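Local coordinates for alginate lyase (PDB 6KFN), which degrades the polysaccharide alginate, probably by beta-elimination, and carries a right-handed parallel beta-helix of the pectate lyase-like kind, at residues 245-248 with 249-252. Numbering follows the deposited sequence.
Sequences VQVA and GWGQ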
loop_
_atom_site.group_PDB
_atom_site.type_symbol
_atom_site.label_atom_id
_atom_site.label_comp_id
_atom_site.label_asym_id
_atom_site.label_seq_id
_atom_site.Cartn_x
_atom_site.Cartn_y
_atom_site.Cartn_z
ATOM N N VAL A 245 16.612 -11.494 -0.425
ATOM C CA VAL A 245 16.481 -12.441 -1.524
ATOM C C VAL A 245 15.703 -13.666 -1.047
ATOM O O VAL A 245 16.239 -14.505 -0.318
ATOM C CB VAL A 245 17.871 -12.847 -2.046
ATOM C CG1 VAL A 245 17.717 -13.768 -3.245
ATOM C CG2 VAL A 245 18.689 -11.626 -2.427
ATOM N N GLN A 246 14.456 -13.789 -1.481
ATOM C CA GLN A 246 13.637 -14.945 -1.177
ATOM C C GLN A 246 13.731 -16.035 -2.217
ATOM O O GLN A 246 13.450 -17.211 -1.912
ATOM C CB GLN A 246 12.174 -14.514 -1.049
ATOM C CG GLN A 246 11.918 -13.531 0.048
ATOM C CD GLN A 246 12.587 -13.862 1.387
ATOM O OE1 GLN A 246 13.643 -13.313 1.748
ATOM N NE2 GLN A 246 11.994 -14.807 2.082
ATOM N N VAL A 247 14.063 -15.651 -3.450
ATOM C CA VAL A 247 14.219 -16.509 -4.612
ATOM C C VAL A 247 15.406 -15.935 -5.355
ATOM O O VAL A 247 15.512 -14.705 -5.473
ATOM C CB VAL A 247 12.942 -16.464 -5.510
ATOM C CG1 VAL A 247 13.167 -17.277 -6.779
ATOM C CG2 VAL A 247 11.740 -16.933 -4.754
ATOM N N ALA A 248 16.340 -16.785 -5.809
ATOM C CA ALA A 248 17.538 -16.265 -6.462
ATOM C C ALA A 248 17.181 -15.288 -7.589
ATOM O O ALA A 248 16.237 -15.518 -8.370
ATOM C CB ALA A 248 18.393 -17.397 -7.004
ATOM N N GLY A 249 17.956 -14.211 -7.683
ATOM C CA GLY A 249 17.747 -13.214 -8.701
ATOM C C GLY A 249 16.660 -12.208 -8.396
ATOM O O GLY A 249 16.406 -11.336 -9.227
ATOM N N TRP A 250 16.028 -12.327 -7.222
ATOM C CA TRP A 250 15.089 -11.332 -6.717
ATOM C C TRP A 250 15.765 -10.552 -5.591
ATOM O O TRP A 250 16.879 -10.849 -5.174
ATOM C CB TRP A 250 13.753 -12.003 -6.323
ATOM C CG TRP A 250 13.054 -12.545 -7.528
ATOM C CD1 TRP A 250 13.150 -13.819 -8.044
ATOM C CD2 TRP A 250 12.243 -11.812 -8.452
ATOM N NE1 TRP A 250 12.419 -13.920 -9.203
ATOM C CE2 TRP A 250 11.864 -12.705 -9.476
ATOM C CE3 TRP A 250 11.828 -10.481 -8.534
ATOM C CZ2 TRP A 250 11.094 -12.288 -10.574
ATOM C CZ3 TRP A 250 11.057 -10.075 -9.601
ATOM C CH2 TRP A 250 10.703 -10.978 -10.622
ATOM N N GLY A 251 15.112 -9.479 -5.139
ATOM C CA GLY A 251 15.783 -8.539 -4.240
ATOM C C GLY A 251 16.957 -7.862 -4.906
ATOM O O GLY A 251 17.982 -7.601 -4.267
ATOM N N GLN A 252 16.806 -7.561 -6.206
ATOM C CA GLN A 252 17.871 -7.027 -7.021
ATOM C C GLN A 252 17.548 -5.630 -7.514
ATOM O O GLN A 252 16.397 -5.293 -7.843
ATOM C CB GLN A 252 18.186 -7.929 -8.212
ATOM C CG GLN A 252 18.553 -9.348 -7.803
ATOM C CD GLN A 252 19.806 -9.410 -6.962
ATOM O OE1 GLN A 252 20.839 -8.820 -7.246
ATOM N NE2 GLN A 252 19.726 -10.153 -5.866
#
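The indole of Trp250 is met at its edge by Val247 O, which lies in the ring plane 3.6 Å from Trp250 CD1; Ala248 O comes to the same carbon obliquely, at 3.5 Å. Both carbonyls belong to a type II beta turn, Val247 to Trp250, in the surface loop between strands 241-243 and 254-257 of the right-handed beta-helix. The turn is closed by Trp250 N, which donates to Val247 O over 3.0 Å with an N-H...O angle of 150°. Gly249 holds its third position with positive phi, where a side chain would jam against the carbonyl oxygen of Ala248. The side chains of Val247 and Trp250 leave the turn alongside each other, with Val247 CB 3.7 Å from Trp250 CD1. Beyond the loop, Trp250 meets Trp158 in an edge-to-face pair, and Asn220 bonds to Gly249 O and Gln252 N, tying the turn to a neighbouring coil.

The second flat group is the amide of Gln252, with Trp250 O close to its plane. A bend at chi2 (-63°) folds the side chain back, and Gln252 NE2 hydrogen-bonds to Trp250 O over 3.0 Å, from above the carbonyl plane (44° out of it) instead of along a lone pair. NE2 also bonds to Asp276 O, and OE1 to Thr278 OG1, so both ends of the amide are gripped and its rotation is fixed. With an alanine here, Trp250 O and Asp276 O would probably lose their amide donor, and the side-chain link to Thr278 OG1 would go. Val245 covers the same carbonyl from the other segment: its CG2 methyl sits 3.4 Å from Trp250 O and, crossing the glutamine side chain, 3.9 Å from Gln252 NE2.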